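Putative polyketide cyclase (Bacillus cereus, PDB 3K0Z) is of unknown function but, as a lipoprotein of the SnoaL-like family with the NTF2 fold, may act as a polyketide cyclase. Local coordinates at residues 92-98 with 110-116; 12-18 with 41-45. One frame throughout, in Å; residues are numbered along the deposited sequence.

Interaction 1. Residues 92-98 with 110-116; sequences NIHCEIE and RLSFTGT
Cys95 and Phe113 face each other at a non-hydrogen-bonded pair of this antiparallel hairpin, and they mark its tightly packed side. The thiol meets the ring obliquely, SG 4.2 Å from the ring centroid, put there by a chi1 of 177° that turns it away from the backbone N; CB also touches the ring, 3.7 Å from Phe113 CE1. Ile97 CG1 and Leu111 CD1 meet at 4.0 Å with the two side chains alongside and pointing the same way. Apolar groups of differing bulk suit this face, which is turned to the protein interior.

The other face, carrying His94, Glu96, Ser112 and Thr114, is wet and polar. Water links Ser112 OG to Glu96 OE1, while the same hydroxyl donates a short bond to the anti side of the Glu98 carboxylate (OG to OE2, 2.5 Å). Glu96 also forms a salt bridge with Lys20. Nearby, Glu98 CB sits over one face of the Arg110 guanidinium, which also makes a cation-pi contact with Trp141 of the second subunit. At the far end Asn92 ND2 donates a nearly straight bond, 2.9 Å, to Thr116 OG1.

Tyr44 of helix 30-49 packs on Cys95, Ile97 and Leu111, helix 76-87 on Ile93, and strand 120-133 pairs with 110-116 on the edge turned away from 92-98.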
loop_
_atom_site.group_PDB
_atom_site.type_symbol
_atom_site.label_atom_id
_atom_site.label_comp_id
_atom_site.label_asym_id
_atom_site.label_seq_id
_atom_site.Cartn_x
_atom_site.Cartn_y
_atom_site.Cartn_z
ATOM N N ASN A 92 -17.241 -4.871 -16.551
ATOM C CA ASN A 92 -17.137 -6.155 -15.861
ATOM C C ASN A 92 -15.904 -6.132 -14.950
ATOM O O ASN A 92 -14.817 -6.613 -15.332
ATOM C CB ASN A 92 -17.025 -7.304 -16.841
ATOM C CG ASN A 92 -17.024 -8.648 -16.151
ATOM O OD1 ASN A 92 -17.599 -8.803 -15.063
ATOM N ND2 ASN A 92 -16.362 -9.624 -16.760
ATOM N N ILE A 93 -16.097 -5.588 -13.752
ATOM C CA ILE A 93 -15.061 -5.403 -12.756
ATOM C C ILE A 93 -15.595 -5.773 -11.358
ATOM O O ILE A 93 -16.759 -5.536 -11.067
ATOM C CB ILE A 93 -14.557 -3.907 -12.729
ATOM C CG1 ILE A 93 -13.230 -3.811 -11.961
ATOM C CG2 ILE A 93 -15.672 -2.944 -12.170
ATOM C CD1 ILE A 93 -12.042 -4.527 -12.645
ATOM N N HIS A 94 -14.707 -6.333 -10.524
ATOM C CA HIS A 94 -15.040 -6.867 -9.207
ATOM C C HIS A 94 -13.877 -6.604 -8.269
ATOM O O HIS A 94 -12.706 -6.773 -8.674
ATOM C CB HIS A 94 -15.281 -8.378 -9.364
ATOM C CG HIS A 94 -16.284 -8.694 -10.437
ATOM N ND1 HIS A 94 -17.640 -8.673 -10.205
ATOM C CD2 HIS A 94 -16.130 -8.948 -11.758
ATOM C CE1 HIS A 94 -18.279 -8.937 -11.331
ATOM N NE2 HIS A 94 -17.385 -9.102 -12.289
ATOM N N CYS A 95 -14.193 -6.249 -7.024
ATOM C CA CYS A 95 -13.187 -5.895 -6.006
ATOM C C CYS A 95 -13.286 -6.853 -4.814
ATOM O O CYS A 95 -14.383 -7.054 -4.317
ATOM C CB CYS A 95 -13.471 -4.468 -5.532
ATOM S SG CYS A 95 -12.371 -3.906 -4.215
ATOM N N GLU A 96 -12.149 -7.419 -4.383
ATOM C CA GLU A 96 -12.051 -8.279 -3.209
ATOM C C GLU A 96 -10.961 -7.767 -2.266
ATOM O O GLU A 96 -9.985 -7.173 -2.713
ATOM C CB GLU A 96 -11.729 -9.683 -3.653
ATOM C CG GLU A 96 -12.863 -10.366 -4.367
ATOM C CD GLU A 96 -12.669 -11.916 -4.381
ATOM O OE1 GLU A 96 -11.663 -12.417 -4.926
ATOM O OE2 GLU A 96 -13.517 -12.621 -3.795
ATOM N N ILE A 97 -11.162 -7.948 -0.967
ATOM C CA ILE A 97 -10.196 -7.572 0.043
ATOM C C ILE A 97 -9.303 -8.800 0.348
ATOM O O ILE A 97 -9.764 -9.839 0.908
ATOM C CB ILE A 97 -10.907 -7.088 1.379
ATOM C CG1 ILE A 97 -11.909 -5.947 1.138
ATOM C CG2 ILE A 97 -9.850 -6.731 2.485
ATOM C CD1 ILE A 97 -12.801 -5.626 2.390
ATOM N N GLU A 98 -8.050 -8.710 -0.069
ATOM C CA GLU A 98 -7.096 -9.753 0.211
ATOM C C GLU A 98 -6.564 -9.745 1.635
ATOM O O GLU A 98 -6.357 -10.811 2.234
ATOM C CB GLU A 98 -5.929 -9.728 -0.762
ATOM C CG GLU A 98 -6.329 -9.860 -2.220
ATOM C CD GLU A 98 -6.924 -11.212 -2.550
ATOM O OE1 GLU A 98 -6.446 -12.213 -1.999
ATOM O OE2 GLU A 98 -7.880 -11.278 -3.336
ATOM N N ARG A 110 -5.315 -4.452 1.318
ATOM C CA ARG A 110 -4.745 -4.878 0.067
ATOM C C ARG A 110 -5.885 -5.468 -0.755
ATOM O O ARG A 110 -6.551 -6.435 -0.323
ATOM C CB ARG A 110 -3.635 -5.914 0.270
ATOM C CG ARG A 110 -3.026 -6.447 -0.994
ATOM C CD ARG A 110 -1.737 -7.284 -0.734
ATOM N NE ARG A 110 -1.961 -8.521 0.010
ATOM C CZ ARG A 110 -2.376 -9.659 -0.521
ATOM N NH1 ARG A 110 -2.705 -9.736 -1.791
ATOM N NH2 ARG A 110 -2.505 -10.730 0.251
ATOM N N LEU A 111 -6.078 -4.922 -1.937
ATOM C CA LEU A 111 -7.206 -5.277 -2.807
ATOM C C LEU A 111 -6.819 -6.019 -4.069
ATOM O O LEU A 111 -5.671 -5.907 -4.530
ATOM C CB LEU A 111 -7.943 -4.002 -3.220
ATOM C CG LEU A 111 -8.535 -3.077 -2.128
ATOM C CD1 LEU A 111 -9.276 -3.855 -0.942
ATOM C CD2 LEU A 111 -7.520 -2.034 -1.590
ATOM N N SER A 112 -7.743 -6.849 -4.582
ATOM C CA SER A 112 -7.590 -7.462 -5.899
ATOM C C SER A 112 -8.790 -7.004 -6.733
ATOM O O SER A 112 -9.923 -6.971 -6.230
ATOM C CB SER A 112 -7.486 -8.997 -5.827
ATOM O OG SER A 112 -8.519 -9.520 -5.021
ATOM N N PHE A 113 -8.520 -6.549 -7.952
ATOM C CA PHE A 113 -9.551 -6.142 -8.896
ATOM C C PHE A 113 -9.450 -7.080 -10.084
ATOM O O PHE A 113 -8.372 -7.192 -10.702
ATOM C CB PHE A 113 -9.321 -4.716 -9.384
ATOM C CG PHE A 113 -9.648 -3.670 -8.375
ATOM C CD1 PHE A 113 -10.948 -3.153 -8.283
ATOM C CD2 PHE A 113 -8.664 -3.182 -7.526
ATOM C CE1 PHE A 113 -11.251 -2.183 -7.335
ATOM C CE2 PHE A 113 -8.961 -2.194 -6.578
ATOM C CZ PHE A 113 -10.263 -1.716 -6.475
ATOM N N THR A 114 -10.552 -7.739 -10.425
ATOM C CA THR A 114 -10.559 -8.702 -11.507
ATOM C C THR A 114 -11.774 -8.504 -12.407
ATOM O O THR A 114 -12.819 -7.996 -11.987
ATOM C CB THR A 114 -10.572 -10.157 -10.984
ATOM O OG1 THR A 114 -11.745 -10.340 -10.209
ATOM C CG2 THR A 114 -9.378 -10.425 -10.091
ATOM N N GLY A 115 -11.620 -8.891 -13.667
ATOM C CA GLY A 115 -12.725 -8.783 -14.607
ATOM C C GLY A 115 -12.259 -9.082 -16.025
ATOM O O GLY A 115 -11.355 -9.899 -16.232
ATOM N N THR A 116 -12.866 -8.419 -17.001
ATOM C CA THR A 116 -12.475 -8.617 -18.359
ATOM C C THR A 116 -12.599 -7.334 -19.124
ATOM O O THR A 116 -13.324 -6.453 -18.746
ATOM C CB THR A 116 -13.363 -9.664 -19.048
ATOM O OG1 THR A 116 -14.712 -9.207 -19.060
ATOM C CG2 THR A 116 -13.305 -11.074 -18.346
HETATM O O HOH W 1 -15.629 -5.059 -18.903
HETATM O O HOH W 2 -11.694 -9.398 -7.913
HETATM O O HOH W 3 -10.336 -11.065 -6.595
HETATM O O HOH W 4 -4.090 -12.964 -0.699
#

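Interaction 2. Residues 12-18 with 41-45; sequences LLKEMPK and QRFYA
Gln41 NE2 is held by two backbone carbonyls at once, Leu13 O and Pro17 O, each 3.0 Å from it. The first is met on a lone pair, whereas the bond to Pro17 O comes from above the carbonyl plane. At the other end of the amide, Gln41 OE1 accepts from Leu13 N at 2.8 Å, in the plane and on a lone pair. An extended chain beyond CG carries the amide from the helix to the loop, and three bonds fix its rotation; glutamine suits the place because one group both donates and accepts, satisfying backbone that forms no regular helix or strand.

The helix 30-49 lies across the curved sheet of the NTF2-like fold, and here the N-terminal segment packs against one turn of it. Pro17 lays its ring against the helix backbone, CD 3.6 Å from Ala45 CA, an approach eased by the small methyl of Ala45. That methyl also receives Met16 CG at 3.7 Å. The selenium of Met16, a selenomethionine, rests 3.8 Å from Arg42 CG, reached by an extended side chain that crosses the arginine obliquely. Farther out, Leu13 CD1 sits over one face of the Arg42 guanidinium, offset toward its rim, 3.9 Å from NH2.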
loop_
_atom_site.group_PDB
_atom_site.type_symbol
_atom_site.label_atom_id
_atom_site.label_comp_id
_atom_site.label_asym_id
_atom_site.label_seq_id
_atom_site.Cartn_x
_atom_site.Cartn_y
_atom_site.Cartn_z
ATOM N N LEU A 12 -18.236 -9.944 10.677
ATOM C CA LEU A 12 -18.239 -9.234 9.418
ATOM C C LEU A 12 -19.640 -8.994 8.881
ATOM O O LEU A 12 -20.548 -9.798 9.127
ATOM C CB LEU A 12 -17.448 -10.033 8.378
ATOM C CG LEU A 12 -15.976 -10.282 8.659
ATOM C CD1 LEU A 12 -15.475 -11.282 7.642
ATOM C CD2 LEU A 12 -15.115 -8.980 8.661
ATOM N N LEU A 13 -19.787 -7.908 8.113
ATOM C CA LEU A 13 -21.037 -7.602 7.457
ATOM C C LEU A 13 -21.195 -8.522 6.256
ATOM O O LEU A 13 -20.232 -8.820 5.527
ATOM C CB LEU A 13 -21.074 -6.141 6.991
ATOM C CG LEU A 13 -21.196 -5.003 8.011
ATOM C CD1 LEU A 13 -21.021 -3.671 7.289
ATOM C CD2 LEU A 13 -22.499 -5.059 8.764
ATOM N N LYS A 14 -22.409 -9.032 6.101
ATOM C CA LYS A 14 -22.732 -9.930 5.005
ATOM C C LYS A 14 -23.041 -9.094 3.789
ATOM O O LYS A 14 -23.315 -7.894 3.880
ATOM C CB LYS A 14 -23.904 -10.847 5.382
ATOM C CG LYS A 14 -23.523 -11.895 6.425
ATOM N N GLU A 15 -22.895 -9.735 2.633
ATOM C CA GLU A 15 -23.182 -9.153 1.350
ATOM C C GLU A 15 -22.272 -7.955 0.982
ATOM O O GLU A 15 -22.644 -7.119 0.177
ATOM C CB GLU A 15 -24.669 -8.830 1.236
ATOM C CG GLU A 15 -25.529 -10.072 1.490
ATOM C CD GLU A 15 -27.017 -9.795 1.343
ATOM O OE1 GLU A 15 -27.410 -8.833 0.629
ATOM O OE2 GLU A 15 -27.799 -10.556 1.946
HETATM N N MSE A 16 -21.078 -7.946 1.546
HETATM C CA MSE A 16 -20.043 -6.967 1.250
HETATM C C MSE A 16 -18.753 -7.763 1.217
HETATM O O MSE A 16 -18.699 -8.880 1.747
HETATM C CB MSE A 16 -19.980 -5.888 2.328
HETATM C CG MSE A 16 -21.184 -5.020 2.290
HETATM SE SE MSE A 16 -20.967 -3.598 3.562
HETATM C CE MSE A 16 -22.796 -2.862 3.565
ATOM N N PRO A 17 -17.732 -7.233 0.547
ATOM C CA PRO A 17 -16.465 -7.961 0.498
ATOM C C PRO A 17 -15.929 -8.322 1.878
ATOM O O PRO A 17 -15.954 -7.466 2.782
ATOM C CB PRO A 17 -15.537 -6.988 -0.209
ATOM C CG PRO A 17 -16.454 -6.219 -1.125
ATOM C CD PRO A 17 -17.698 -6.014 -0.277
ATOM N N LYS A 18 -15.534 -9.589 2.037
ATOM C CA LYS A 18 -14.975 -10.099 3.272
ATOM C C LYS A 18 -13.483 -10.274 3.141
ATOM O O LYS A 18 -12.979 -10.851 2.175
ATOM C CB LYS A 18 -15.660 -11.385 3.686
ATOM C CG LYS A 18 -17.113 -11.125 4.098
ATOM C CD LYS A 18 -17.819 -12.371 4.484
ATOM C CE LYS A 18 -19.276 -12.125 4.792
ATOM N NZ LYS A 18 -19.841 -13.404 5.359
ATOM N N GLN A 41 -15.205 -2.611 4.895
ATOM C CA GLN A 41 -16.093 -3.428 4.092
ATOM C C GLN A 41 -17.025 -2.569 3.222
ATOM O O GLN A 41 -17.229 -2.867 2.032
ATOM C CB GLN A 41 -16.908 -4.350 4.959
ATOM C CG GLN A 41 -16.181 -5.550 5.504
ATOM C CD GLN A 41 -17.148 -6.520 6.111
ATOM O OE1 GLN A 41 -17.483 -6.451 7.318
ATOM N NE2 GLN A 41 -17.603 -7.466 5.290
ATOM N N ARG A 42 -17.567 -1.494 3.802
ATOM C CA ARG A 42 -18.482 -0.613 3.071
ATOM C C ARG A 42 -17.744 0.137 1.999
ATOM O O ARG A 42 -18.284 0.381 0.956
ATOM C CB ARG A 42 -19.159 0.408 3.983
ATOM C CG ARG A 42 -20.177 -0.176 4.935
ATOM C CD ARG A 42 -20.983 0.888 5.664
ATOM N NE ARG A 42 -21.859 0.305 6.697
ATOM C CZ ARG A 42 -21.520 0.127 7.984
ATOM N NH1 ARG A 42 -20.352 0.522 8.478
ATOM N NH2 ARG A 42 -22.398 -0.413 8.811
ATOM N N PHE A 43 -16.520 0.555 2.282
ATOM C CA PHE A 43 -15.710 1.257 1.327
ATOM C C PHE A 43 -15.428 0.345 0.128
ATOM O O PHE A 43 -15.591 0.777 -1.023
ATOM C CB PHE A 43 -14.394 1.751 1.976
ATOM C CG PHE A 43 -13.654 2.813 1.175
ATOM C CD1 PHE A 43 -14.263 4.023 0.845
ATOM C CD2 PHE A 43 -12.314 2.640 0.840
ATOM C CE1 PHE A 43 -13.552 5.004 0.129
ATOM C CE2 PHE A 43 -11.606 3.659 0.174
ATOM C CZ PHE A 43 -12.230 4.813 -0.175
ATOM N N TYR A 44 -15.032 -0.907 0.360
ATOM C CA TYR A 44 -14.800 -1.807 -0.794
ATOM C C TYR A 44 -16.106 -2.342 -1.423
ATOM O O TYR A 44 -16.098 -2.661 -2.613
ATOM C CB TYR A 44 -13.698 -2.859 -0.541
ATOM C CG TYR A 44 -12.459 -2.087 -0.165
ATOM C CD1 TYR A 44 -11.804 -1.301 -1.107
ATOM C CD2 TYR A 44 -12.038 -2.020 1.149
ATOM C CE1 TYR A 44 -10.753 -0.449 -0.758
ATOM C CE2 TYR A 44 -10.951 -1.206 1.507
ATOM C CZ TYR A 44 -10.326 -0.429 0.542
ATOM O OH TYR A 44 -9.300 0.392 0.900
ATOM N N ALA A 45 -17.207 -2.398 -0.673
ATOM C CA ALA A 45 -18.547 -2.620 -1.288
ATOM C C ALA A 45 -18.863 -1.512 -2.306
ATOM O O ALA A 45 -19.386 -1.783 -3.374
ATOM C CB ALA A 45 -19.663 -2.724 -0.240
#

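From the N terminus, the chain first runs through 12-18, then short strand 22-24, and enters helix 30-49, where interaction 2 closes a loop of 22 residues. Interaction 1 opens only later, at 92-98, and closes a hairpin of 11 intervening residues at 110-116. The two therefore lie in series, neither nesting nor crossing, yet in space their centres are about 13 Å apart. Ile97 packs on both Pro17 and Tyr44, and Leu111 CD1 reaches Tyr44 CD1 at 3.6 Å. Together they tie the N-terminal segment to the long helix, and both of these to the hairpin strands of the sheet.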